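Local coordinates for protein mandalate racemase/muconate lactonizing enzyme (Unidentified, PDB 4E4U) that probably catalyses a racemisation, dehydration or related reaction of a carboxylate substrate, as a putative member of the mandelate racemase/muconate lactonizing branch of the enolase superfamily, at residues K48-A51 against P52-D55; G210-V213 against P214-I218; I244-V247 against A248-S252; M372-V375 against K376-P380. One frame throughout, in Å; residues are numbered along the deposited sequence.

Along the chain the four contacts follow in series, each a turn of helix or a helix end. Contact 1 lies on helix 47-61 of the N-terminal capping domain, packed on the three-stranded antiparallel sheet. Contacts 2 and 3 belong to the barrel domain, at the start of helix 214-224 and toward the end of helix 241-249; their centres are about 10 Å apart and they touch, Ala-217 and Pro-214 meeting Val-247 while Ile-218 meets His-250. Contact 4, on helix 372-377, returns to the capping domain's side, its centre about 18 Å from that of contact 1 and about 45 Å from that of contact 3. Residues late in the chain thus pack on strand 3-12, near its beginning.

Contact 1. Residues K48-A51 against P52-D55; sequences KAMA and PIID
The carbonyl oxygen of Ala-51 is gripped twice: Asp-55 N donates to it at 3.2 Å, and a water donates to it at 2.8 Å. The same water gives a second hydrogen bond, 2.7 Å long, to Asp-55 OD1, so the carboxylate is linked to the helix backbone one turn back. All of this lies within helix 47-61 of the enolase-type N-terminal capping domain, where a proline kinks the helix. Pro-52 has no N-H to return to Lys-48 O, and its ring fills that place, with CD 3.2 Å from Lys-48 O. From the next residue the regular pattern resumes: Ile-53 N bonds to Ala-49 O and Ile-54 N to Met-50 O, the latter at 2.9 Å. The proline ring and Ala-49 also meet Pro-52 of a second subunit, while Ile-53 meets Phe-45 of that subunit, making this kinked turn part of a subunit interface. Met-50 and Ile-54 instead face inward on strands 22-30 and 35-40, and Met-50 and Ile-53 share Thr-89 and Val-93 of helix 88-109. Where Met-50 and Ile-53 meet, the methionine chain bends at both chi2 (-60°) and chi3, whereas the isoleucine reaches out through an extended CG1 branch; their side chains meet at an angle, with Met-50 SD 4.0 Å from Ile-53 CD1.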
ATOM      1  N   LYS A  48      46.946   6.086  -5.931  1.00 17.34           N
ATOM      2  CA  LYS A  48      47.772   5.346  -6.889  1.00 18.74           C
ATOM      3  C   LYS A  48      46.918   4.612  -7.922  1.00 18.01           C
ATOM      4  O   LYS A  48      47.319   4.428  -9.073  1.00 19.51           O
ATOM      5  CB  LYS A  48      48.673   4.356  -6.157  1.00 22.00           C
ATOM      6  CG  LYS A  48      49.844   3.837  -6.965  1.00 27.20           C
ATOM      7  CD  LYS A  48      50.990   3.446  -6.041  1.00 30.20           C
ATOM      8  CE  LYS A  48      50.975   4.299  -4.771  1.00 32.06           C
ATOM      9  NZ  LYS A  48      52.333   4.603  -4.240  1.00 33.54           N
ATOM     10  N   ALA A  49      45.734   4.189  -7.511  1.00 15.87           N
ATOM     11  CA  ALA A  49      44.795   3.577  -8.436  1.00 15.16           C
ATOM     12  C   ALA A  49      43.980   4.640  -9.169  1.00 14.13           C
ATOM     13  O   ALA A  49      43.626   4.459 -10.334  1.00 14.37           O
ATOM     14  CB  ALA A  49      43.876   2.620  -7.697  1.00 15.98           C
ATOM     15  N   MET A  50      43.679   5.749  -8.495  1.00 13.89           N
ATOM     16  CA  MET A  50      42.831   6.776  -9.096  1.00 13.50           C
ATOM     17  C   MET A  50      43.454   7.407 -10.341  1.00 13.89           C
ATOM     18  O   MET A  50      42.746   7.717 -11.290  1.00 14.42           O
ATOM     19  CB  MET A  50      42.454   7.852  -8.075  1.00 13.72           C
ATOM     20  CG  MET A  50      41.463   7.362  -7.021  1.00 14.11           C
ATOM     21  SD  MET A  50      39.905   6.782  -7.712  1.00 14.23           S
ATOM     22  CE  MET A  50      39.191   8.323  -8.275  1.00 15.84           C
ATOM     23  N   ALA A  51      44.769   7.593 -10.347  1.00 15.00           N
ATOM     24  CA  ALA A  51      45.413   8.208 -11.506  1.00 15.56           C
ATOM     25  C   ALA A  51      45.185   7.420 -12.820  1.00 14.60           C
ATOM     26  O   ALA A  51      44.704   7.998 -13.800  1.00 14.65           O
ATOM     27  CB  ALA A  51      46.900   8.487 -11.235  1.00 16.55           C
ATOM     28  N   PRO A  52      45.478   6.101 -12.844  1.00 14.55           N
ATOM     29  CA  PRO A  52      45.172   5.384 -14.090  1.00 14.82           C
ATOM     30  C   PRO A  52      43.672   5.214 -14.357  1.00 13.62           C
ATOM     31  O   PRO A  52      43.281   5.124 -15.520  1.00 14.27           O
ATOM     32  CB  PRO A  52      45.851   4.020 -13.898  1.00 16.49           C
ATOM     33  CG  PRO A  52      46.056   3.891 -12.433  1.00 17.61           C
ATOM     34  CD  PRO A  52      46.283   5.275 -11.927  1.00 16.00           C
ATOM     35  N   ILE A  53      42.840   5.188 -13.319  1.00 12.56           N
ATOM     36  CA  ILE A  53      41.397   5.160 -13.543  1.00 12.14           C
ATOM     37  C   ILE A  53      40.960   6.404 -14.322  1.00 11.79           C
ATOM     38  O   ILE A  53      40.216   6.316 -15.311  1.00 12.40           O
ATOM     39  CB  ILE A  53      40.629   5.114 -12.211  1.00 12.31           C
ATOM     40  CG1 ILE A  53      40.759   3.731 -11.565  1.00 13.05           C
ATOM     41  CG2 ILE A  53      39.158   5.440 -12.425  1.00 13.21           C
ATOM     42  CD1 ILE A  53      40.197   3.676 -10.167  1.00 13.91           C
ATOM     43  N   ILE A  54      41.433   7.566 -13.880  1.00 12.23           N
ATOM     44  CA  ILE A  54      41.037   8.820 -14.507  1.00 12.70           C
ATOM     45  C   ILE A  54      41.500   8.870 -15.963  1.00 13.08           C
ATOM     46  O   ILE A  54      40.736   9.272 -16.851  1.00 13.67           O
ATOM     47  CB  ILE A  54      41.574  10.023 -13.719  1.00 13.03           C
ATOM     48  CG1 ILE A  54      40.899  10.090 -12.344  1.00 13.51           C
ATOM     49  CG2 ILE A  54      41.345  11.318 -14.477  1.00 14.35           C
ATOM     50  CD1 ILE A  54      41.668  10.920 -11.332  1.00 14.28           C
ATOM     51  N   ASP A  55      42.729   8.430 -16.219  1.00 13.59           N
ATOM     52  CA  ASP A  55      43.235   8.360 -17.590  1.00 15.05           C
ATOM     53  C   ASP A  55      42.323   7.480 -18.451  1.00 14.16           C
ATOM     54  O   ASP A  55      42.003   7.823 -19.591  1.00 14.38           O
ATOM     55  CB  ASP A  55      44.660   7.794 -17.620  1.00 17.43           C
ATOM     56  CG  ASP A  55      45.713   8.817 -17.247  1.00 21.75           C
ATOM     57  OD1 ASP A  55      45.400  10.024 -17.194  1.00 23.15           O
ATOM     58  OD2 ASP A  55      46.868   8.400 -17.021  1.00 25.30           O
TER
HETATM   59  O   HOH W   1      45.261  10.620 -14.554  1.00 20.01           O

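Contact 2. Residues G210-V213 against P214-I218; sequences GQMV and PSSAI
With its CG opposite the carbonyl carbon (chi1 -71°) and a bend at chi3, Met-212 runs from the loop onto the first turn of helix 214-224, while the chi1 of 178° in Ser-216 swings its OG round to meet it. Met-212 CG lies 3.5 Å from Ser-216 OG, and the sulfur passes on to the helix backbone, SD standing 3.6 Å from Ala-217 CA. This is the N-terminal end of a barrel helix, entered from the loop after strand 203-206. Val-213 occupies the N-cap position, and its carbonyl oxygen starts the helical pattern: Ala-217 N donates to it at 3.0 Å with a nearly straight N-H...O angle of 169°, and Ser-216 N adds a weak, bent bond. Pro-214 takes the first helical position, where the absence of an N-H costs no bond within the helix. Its ring abuts the valine closely, CD being 3.5 Å from Val-213 CB. Val-213 CG2 extends to Ser-215 OG at 3.6 Å. Both serine hydroxyls have their polar partners elsewhere, Ser-215 OG in Gln-178 NE2 and Ser-216 OG in the backbone N of Leu-179. Tyr-303 of a third subunit packs on Val-213 and Pro-214. A valine at the N-cap brings no side-chain oxygen to the helix start; the turn is instead tied to the 177-179 loop by the two serine hydroxyls and by backbone bonds between His-177 and both Gln-211 and Val-213.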
ATOM      1  N   GLY A 210      26.377   7.480   9.849  1.00 10.97           N
ATOM      2  CA  GLY A 210      25.844   6.148   9.620  1.00 10.66           C
ATOM      3  C   GLY A 210      26.299   5.105  10.621  1.00 11.04           C
ATOM      4  O   GLY A 210      26.399   3.928  10.272  1.00 11.95           O
ATOM      5  N   GLN A 211      26.545   5.517  11.863  1.00 11.50           N
ATOM      6  CA  GLN A 211      27.003   4.581  12.891  1.00 11.86           C
ATOM      7  C   GLN A 211      25.965   3.519  13.228  1.00 11.60           C
ATOM      8  O   GLN A 211      26.318   2.419  13.640  1.00 12.24           O
ATOM      9  CB  GLN A 211      27.337   5.315  14.197  1.00 12.57           C
ATOM     10  CG  GLN A 211      28.634   6.098  14.214  1.00 13.09           C
ATOM     11  CD  GLN A 211      28.454   7.537  13.792  1.00 12.78           C
ATOM     12  OE1 GLN A 211      27.527   7.871  13.052  1.00 12.16           O
ATOM     13  NE2 GLN A 211      29.355   8.400  14.248  1.00 13.67           N
ATOM     14  N   MET A 212      24.692   3.860  13.059  1.00 10.81           N
ATOM     15  CA  MET A 212      23.609   3.147  13.728  1.00 10.86           C
ATOM     16  C   MET A 212      22.768   2.244  12.847  1.00 10.62           C
ATOM     17  O   MET A 212      22.584   2.509  11.657  1.00 11.04           O
ATOM     18  CB  MET A 212      22.672   4.170  14.379  1.00 11.60           C
ATOM     19  CG  MET A 212      23.279   4.850  15.584  1.00 13.31           C
ATOM     20  SD  MET A 212      22.540   6.427  15.946  1.00 17.61           S
ATOM     21  CE  MET A 212      23.289   7.367  14.631  1.00 18.71           C
ATOM     22  N   VAL A 213      22.235   1.192  13.459  1.00  9.75           N
ATOM     23  CA  VAL A 213      21.063   0.521  12.909  1.00 10.46           C
ATOM     24  C   VAL A 213      19.843   1.414  13.201  1.00  9.77           C
ATOM     25  O   VAL A 213      19.874   2.246  14.111  1.00 10.00           O
ATOM     26  CB  VAL A 213      20.867  -0.890  13.508  1.00 11.20           C
ATOM     27  CG1 VAL A 213      22.040  -1.785  13.153  1.00 13.13           C
ATOM     28  CG2 VAL A 213      20.660  -0.836  15.028  1.00 11.01           C
ATOM     29  N   PRO A 214      18.762   1.267  12.421  1.00  9.55           N
ATOM     30  CA  PRO A 214      17.610   2.162  12.611  1.00  9.49           C
ATOM     31  C   PRO A 214      17.037   2.173  14.024  1.00  9.43           C
ATOM     32  O   PRO A 214      16.641   3.235  14.495  1.00  9.67           O
ATOM     33  CB  PRO A 214      16.570   1.651  11.597  1.00 10.97           C
ATOM     34  CG  PRO A 214      17.129   0.403  11.024  1.00 13.05           C
ATOM     35  CD  PRO A 214      18.606   0.402  11.242  1.00 10.69           C
ATOM     36  N   SER A 215      17.007   1.038  14.712  1.00  9.28           N
ATOM     37  CA  SER A 215      16.414   1.032  16.046  1.00  9.13           C
ATOM     38  C   SER A 215      17.216   1.911  17.017  1.00  9.34           C
ATOM     39  O   SER A 215      16.649   2.546  17.921  1.00  9.69           O
ATOM     40  CB  SER A 215      16.269  -0.396  16.579  1.00 10.42           C
ATOM     41  OG  SER A 215      17.534  -0.955  16.881  1.00 11.18           O
ATOM     42  N   SER A 216      18.529   1.959  16.818  1.00  9.54           N
ATOM     43  CA  SER A 216      19.408   2.795  17.632  1.00  9.49           C
ATOM     44  C   SER A 216      19.266   4.262  17.256  1.00  9.47           C
ATOM     45  O   SER A 216      19.199   5.133  18.130  1.00  9.73           O
ATOM     46  CB  SER A 216      20.856   2.330  17.486  1.00 10.35           C
ATOM     47  OG  SER A 216      21.751   3.138  18.230  1.00 10.96           O
ATOM     48  N   ALA A 217      19.208   4.542  15.955  1.00  9.29           N
ATOM     49  CA  ALA A 217      18.981   5.908  15.484  1.00  9.71           C
ATOM     50  C   ALA A 217      17.683   6.486  16.035  1.00  8.91           C
ATOM     51  O   ALA A 217      17.616   7.663  16.381  1.00 10.10           O
ATOM     52  CB  ALA A 217      18.994   5.966  13.967  1.00 10.15           C
ATOM     53  N   ILE A 218      16.646   5.662  16.119  1.00  9.04           N
ATOM     54  CA  ILE A 218      15.374   6.109  16.677  1.00  9.18           C
ATOM     55  C   ILE A 218      15.486   6.424  18.175  1.00  9.71           C
ATOM     56  O   ILE A 218      14.986   7.462  18.641  1.00 10.47           O
ATOM     57  CB  ILE A 218      14.249   5.091  16.362  1.00  9.45           C
ATOM     58  CG1 ILE A 218      13.943   5.140  14.862  1.00  9.93           C
ATOM     59  CG2 ILE A 218      12.991   5.366  17.192  1.00 10.91           C
ATOM     60  CD1 ILE A 218      13.128   3.962  14.373  1.00 10.53           C
TER

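Contact 3. Residues I244-V247 against A248-S252; sequences IAQV and AKHTS
The imidazole of His-250 receives two groups at its rim, roughly coplanar with it: the carbonyl oxygen of Gln-246, 3.2 Å from His-250 CD2, and a water 2.8 Å from His-250 NE2. In the Gln-246 conformer described here, one of two modelled, that water also donates to OE1. The Gln-246 side chain runs alongside the ring in the same direction, with the amide plane turned 54° from it, so in this conformer the two are joined through the water rather than stacked. The contact lies toward the C-terminal end of helix 241-249 in a beta-alpha-beta unit of the barrel, between strands 231-233 and 255-257. The helical pattern runs through Ala-248 N to Ile-244 O and Lys-249 N to Ala-245 O, the second at 2.9 Å. At His-250 it gives way: its N bonds to Val-247 O at 3.0 Å from 59° out of the carbonyl plane, leaving just a weak bond to Gln-246 O. Lys-249, extended beyond CG, lays its aliphatic chain past Ala-245 O, with CG 3.2 Å away. A bend at chi2 (-58°) directs this Gln-246 conformer toward the lysine end, where a second water accepts from both Gln-246 NE2 and Lys-249 NZ, the lysine bond measuring 2.8 Å. Beyond the helix, Thr-251 OG1 and Ser-252 N bond to Glu-225 OE2. Since NE2 and NZ are both donors, they cannot bond each other directly; in this conformer one amide serves both neighbours through water, oxygen toward histidine and nitrogen toward lysine.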
ATOM      1  N   ILE A 244      16.411   3.875   6.344  1.00 10.63           N
ATOM      2  CA  ILE A 244      16.529   5.281   6.698  1.00 10.89           C
ATOM      3  C   ILE A 244      15.142   5.933   6.798  1.00 10.39           C
ATOM      4  O   ILE A 244      14.902   6.771   7.676  1.00 11.16           O
ATOM      5  CB  ILE A 244      17.506   6.032   5.763  1.00 10.99           C
ATOM      6  CG1 ILE A 244      17.850   7.409   6.331  1.00 13.08           C
ATOM      7  CG2 ILE A 244      16.969   6.144   4.338  1.00 11.88           C
ATOM      8  CD1 ILE A 244      19.007   8.063   5.617  1.00 15.21           C
ATOM      9  N   ALA A 245      14.204   5.499   5.959  1.00 10.63           N
ATOM     10  CA  ALA A 245      12.831   6.003   6.052  1.00 10.86           C
ATOM     11  C   ALA A 245      12.160   5.626   7.374  1.00 10.64           C
ATOM     12  O   ALA A 245      11.327   6.374   7.882  1.00 11.30           O
ATOM     13  CB  ALA A 245      11.992   5.534   4.879  1.00 11.18           C
ATOM     14  N   GLN A 246      12.513   4.470   7.920  0.60 10.94           N
ATOM     15  CA  GLN A 246      11.989   4.072   9.219  0.60 10.97           C
ATOM     16  C   GLN A 246      12.377   5.079  10.301  0.60 10.03           C
ATOM     17  O   GLN A 246      11.574   5.398  11.184  0.60 11.23           O
ATOM     18  CB  GLN A 246      12.468   2.672   9.582  0.60 13.25           C
ATOM     19  CG  GLN A 246      11.597   1.581   8.979  0.60 14.82           C
ATOM     20  CD  GLN A 246      10.143   1.698   9.402  0.60 17.36           C
ATOM     21  OE1 GLN A 246       9.840   1.857  10.586  0.60 18.33           O
ATOM     22  NE2 GLN A 246       9.234   1.637   8.429  0.60 18.70           N
ATOM     23  N   VAL A 247      13.601   5.591  10.229  1.00 10.61           N
ATOM     24  CA  VAL A 247      14.051   6.604  11.180  1.00 10.42           C
ATOM     25  C   VAL A 247      13.221   7.879  10.984  1.00  9.38           C
ATOM     26  O   VAL A 247      12.684   8.446  11.943  1.00 10.48           O
ATOM     27  CB  VAL A 247      15.559   6.896  11.070  1.00 10.18           C
ATOM     28  CG1 VAL A 247      15.971   7.916  12.121  1.00 11.18           C
ATOM     29  CG2 VAL A 247      16.363   5.620  11.233  1.00 11.31           C
ATOM     30  N   ALA A 248      13.077   8.311   9.735  1.00  9.69           N
ATOM     31  CA  ALA A 248      12.314   9.525   9.444  1.00 10.17           C
ATOM     32  C   ALA A 248      10.876   9.433   9.959  1.00  9.87           C
ATOM     33  O   ALA A 248      10.323  10.404  10.466  1.00 11.17           O
ATOM     34  CB  ALA A 248      12.333   9.814   7.951  1.00 10.80           C
ATOM     35  N   LYS A 249      10.275   8.255   9.835  1.00 10.06           N
ATOM     36  CA  LYS A 249       8.897   8.056  10.279  1.00 11.90           C
ATOM     37  C   LYS A 249       8.738   8.214  11.785  1.00 11.94           C
ATOM     38  O   LYS A 249       7.666   8.574  12.265  1.00 13.51           O
ATOM     39  CB  LYS A 249       8.400   6.671   9.854  1.00 14.73           C
ATOM     40  CG  LYS A 249       8.121   6.573   8.367  1.00 19.46           C
ATOM     41  CD  LYS A 249       7.897   5.134   7.938  1.00 23.75           C
ATOM     42  CE  LYS A 249       7.912   5.019   6.415  1.00 27.15           C
ATOM     43  NZ  LYS A 249       7.930   3.610   5.942  1.00 29.64           N
ATOM     44  N   HIS A 250       9.815   7.963  12.526  1.00 10.66           N
ATOM     45  CA  HIS A 250       9.747   7.903  13.982  1.00 11.26           C
ATOM     46  C   HIS A 250      10.353   9.107  14.694  1.00 12.11           C
ATOM     47  O   HIS A 250      10.496   9.089  15.914  1.00 14.37           O
ATOM     48  CB  HIS A 250      10.407   6.615  14.486  1.00 12.82           C
ATOM     49  CG  HIS A 250       9.529   5.411  14.366  1.00 15.10           C
ATOM     50  ND1 HIS A 250       8.651   5.037  15.355  1.00 16.99           N
ATOM     51  CD2 HIS A 250       9.375   4.510  13.363  1.00 16.06           C
ATOM     52  CE1 HIS A 250       7.995   3.952  14.977  1.00 17.64           C
ATOM     53  NE2 HIS A 250       8.419   3.616  13.767  1.00 17.43           N
ATOM     54  N   THR A 251      10.714  10.138  13.945  1.00 10.93           N
ATOM     55  CA  THR A 251      11.176  11.381  14.548  1.00 10.85           C
ATOM     56  C   THR A 251      10.688  12.604  13.789  1.00 10.13           C
ATOM     57  O   THR A 251      10.478  12.571  12.567  1.00 10.99           O
ATOM     58  CB  THR A 251      12.719  11.428  14.709  1.00 11.18           C
ATOM     59  OG1 THR A 251      13.086  12.634  15.395  1.00 11.08           O
ATOM     60  CG2 THR A 251      13.418  11.422  13.355  1.00 11.22           C
ATOM     61  N   SER A 252      10.513  13.690  14.536  1.00 10.02           N
ATOM     62  CA  SER A 252      10.191  14.987  13.953  1.00 10.55           C
ATOM     63  C   SER A 252      11.431  15.742  13.482  1.00 10.50           C
ATOM     64  O   SER A 252      11.305  16.774  12.826  1.00 11.09           O
ATOM     65  CB  SER A 252       9.422  15.839  14.962  1.00 10.86           C
ATOM     66  OG  SER A 252      10.126  15.895  16.195  1.00 12.29           O
TER
HETATM   67  O   HOH W   2      10.438   2.305   5.623  1.00 21.26           O
HETATM   68  O   HOH W   3       7.352   1.740  11.960  1.00 32.99           O
HETATM   69  O   HOH W   4       8.479   0.544  13.425  1.00 39.76           O

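Contact 4. Residues M372-V375 against K376-P380; sequences MDVV and KRHTP
Helix 372-377, a short helix late in the chain that packs on strand 3-12, unwinds here into a turn ending at a cis peptide before Pro-380. Two bonds of the regular pattern join its turns, Lys-376 N to Met-372 O at 2.9 Å and Arg-377 N to Asp-373 O at 3.3 Å. His-378 N then shifts to Val-375 O at 3.0 Å, approaching from 62° out of the carbonyl plane, with a weak second bond to Val-374 O. That carbonyl also lies at the edge of the His-378 ring, in its plane, 3.0 Å from CD2. The ring runs alongside Val-374, whose CG1 lies anti to the backbone N (chi1 174°) and comes to 3.8 Å from His-378 CD2. On the valine's other branch, CG2 meets Arg-377 NH2 at 3.5 Å; the arginine chain bends at chi3, laying one face of its guanidinium over Val-374 CA. On the solvent-exposed side a water donates to Asp-373 OD1 and accepts a weak bond from Lys-376 NZ, bridging groups too far apart for a direct salt bridge. Val-375 and His-378 rest on Val-11 of strand 3-12, His-378 also bonding through its backbone to Ala-12, while Phe-342 of helix 341-345 touches Val-374 and meets the histidine ring edge-to-face.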
ATOM      1  N   MET A 372      49.086  26.721  -9.671  1.00 18.66           N
ATOM      2  CA  MET A 372      49.878  25.546 -10.019  1.00 19.71           C
ATOM      3  C   MET A 372      51.221  25.475  -9.302  1.00 19.88           C
ATOM      4  O   MET A 372      51.760  24.388  -9.106  1.00 20.74           O
ATOM      5  CB  MET A 372      50.061  25.428 -11.534  1.00 21.01           C
ATOM      6  CG  MET A 372      48.757  25.171 -12.274  1.00 22.13           C
ATOM      7  SD  MET A 372      47.746  23.863 -11.536  1.00 22.90           S
ATOM      8  CE  MET A 372      48.797  22.436 -11.782  1.00 23.48           C
ATOM      9  N   ASP A 373      51.765  26.617  -8.901  1.00 20.26           N
ATOM     10  CA  ASP A 373      53.003  26.588  -8.139  1.00 21.32           C
ATOM     11  C   ASP A 373      52.767  25.953  -6.766  1.00 20.74           C
ATOM     12  O   ASP A 373      53.573  25.151  -6.295  1.00 21.70           O
ATOM     13  CB  ASP A 373      53.594  27.990  -8.020  1.00 23.11           C
ATOM     14  CG  ASP A 373      54.025  28.555  -9.361  1.00 25.20           C
ATOM     15  OD1 ASP A 373      54.579  27.796 -10.186  1.00 26.48           O
ATOM     16  OD2 ASP A 373      53.811  29.760  -9.594  1.00 26.56           O
ATOM     17  N   VAL A 374      51.642  26.285  -6.140  1.00 19.45           N
ATOM     18  CA  VAL A 374      51.278  25.677  -4.864  1.00 19.33           C
ATOM     19  C   VAL A 374      50.961  24.194  -5.046  1.00 19.41           C
ATOM     20  O   VAL A 374      51.424  23.353  -4.269  1.00 19.91           O
ATOM     21  CB  VAL A 374      50.090  26.412  -4.207  1.00 18.51           C
ATOM     22  CG1 VAL A 374      49.631  25.686  -2.946  1.00 19.22           C
ATOM     23  CG2 VAL A 374      50.473  27.859  -3.901  1.00 18.95           C
ATOM     24  N   VAL A 375      50.184  23.872  -6.078  1.00 18.77           N
ATOM     25  CA  VAL A 375      49.869  22.482  -6.398  1.00 19.73           C
ATOM     26  C   VAL A 375      51.141  21.646  -6.547  1.00 20.99           C
ATOM     27  O   VAL A 375      51.250  20.568  -5.957  1.00 21.02           O
ATOM     28  CB  VAL A 375      49.012  22.378  -7.676  1.00 20.64           C
ATOM     29  CG1 VAL A 375      48.906  20.932  -8.145  1.00 21.74           C
ATOM     30  CG2 VAL A 375      47.628  22.957  -7.428  1.00 20.45           C
ATOM     31  N   LYS A 376      52.104  22.146  -7.316  1.00 22.73           N
ATOM     32  CA  LYS A 376      53.343  21.403  -7.542  1.00 24.88           C
ATOM     33  C   LYS A 376      54.111  21.132  -6.246  1.00 24.36           C
ATOM     34  O   LYS A 376      54.703  20.065  -6.082  1.00 25.17           O
ATOM     35  CB  LYS A 376      54.242  22.123  -8.550  1.00 28.24           C
ATOM     36  CG  LYS A 376      53.674  22.173  -9.962  1.00 31.56           C
ATOM     37  CD  LYS A 376      54.551  23.008 -10.887  1.00 34.02           C
ATOM     38  CE  LYS A 376      53.776  23.452 -12.121  1.00 35.94           C
ATOM     39  NZ  LYS A 376      54.684  23.827 -13.242  1.00 37.18           N
ATOM     40  N   ARG A 377      54.089  22.091  -5.324  1.00 23.73           N
ATOM     41  CA  ARG A 377      54.799  21.941  -4.057  1.00 24.71           C
ATOM     42  C   ARG A 377      54.119  20.945  -3.115  1.00 23.97           C
ATOM     43  O   ARG A 377      54.735  20.485  -2.153  1.00 25.38           O
ATOM     44  CB  ARG A 377      54.959  23.296  -3.353  1.00 26.56           C
ATOM     45  CG  ARG A 377      55.815  24.306  -4.103  1.00 29.53           C
ATOM     46  CD  ARG A 377      56.330  25.404  -3.176  1.00 31.88           C
ATOM     47  NE  ARG A 377      55.252  26.079  -2.453  1.00 33.32           N
ATOM     48  CZ  ARG A 377      54.551  27.098  -2.943  1.00 34.90           C
ATOM     49  NH1 ARG A 377      54.801  27.551  -4.163  1.00 35.42           N
ATOM     50  NH2 ARG A 377      53.591  27.660  -2.220  1.00 35.83           N
ATOM     51  N   HIS A 378      52.858  20.614  -3.385  1.00 21.80           N
ATOM     52  CA  HIS A 378      52.111  19.713  -2.510  1.00 21.53           C
ATOM     53  C   HIS A 378      51.708  18.419  -3.211  1.00 22.66           C
ATOM     54  O   HIS A 378      50.753  17.752  -2.818  1.00 22.55           O
ATOM     55  CB  HIS A 378      50.905  20.439  -1.900  1.00 21.57           C
ATOM     56  CG  HIS A 378      51.291  21.574  -1.008  1.00 22.77           C
ATOM     57  ND1 HIS A 378      51.458  21.432   0.355  1.00 24.02           N
ATOM     58  CD2 HIS A 378      51.590  22.868  -1.288  1.00 22.72           C
ATOM     59  CE1 HIS A 378      51.821  22.591   0.874  1.00 24.03           C
ATOM     60  NE2 HIS A 378      51.914  23.475  -0.097  1.00 23.70           N
ATOM     61  N   THR A 379      52.461  18.077  -4.251  1.00 24.26           N
ATOM     62  CA  THR A 379      52.346  16.789  -4.915  1.00 27.38           C
ATOM     63  C   THR A 379      53.752  16.194  -4.934  1.00 27.85           C
ATOM     64  O   THR A 379      54.729  16.930  -5.067  1.00 28.17           O
ATOM     65  CB  THR A 379      51.810  16.937  -6.359  1.00 29.66           C
ATOM     66  OG1 THR A 379      52.683  17.779  -7.114  1.00 31.48           O
ATOM     67  CG2 THR A 379      50.419  17.546  -6.362  1.00 29.99           C
ATOM     68  N   PRO A 380      53.870  14.863  -4.799  1.00 28.28           N
ATOM     69  CA  PRO A 380      52.777  13.893  -4.692  1.00 27.96           C
ATOM     70  C   PRO A 380      52.343  13.620  -3.254  1.00 27.14           C
ATOM     71  O   PRO A 380      53.068  13.937  -2.310  1.00 27.81           O
ATOM     72  CB  PRO A 380      53.401  12.625  -5.278  1.00 28.22           C
ATOM     73  CG  PRO A 380      54.834  12.721  -4.861  1.00 28.61           C
ATOM     74  CD  PRO A 380      55.182  14.194  -4.880  1.00 28.19           C
TER
HETATM   75  O   HOH W   5      53.337  26.709 -12.566  1.00 53.13           O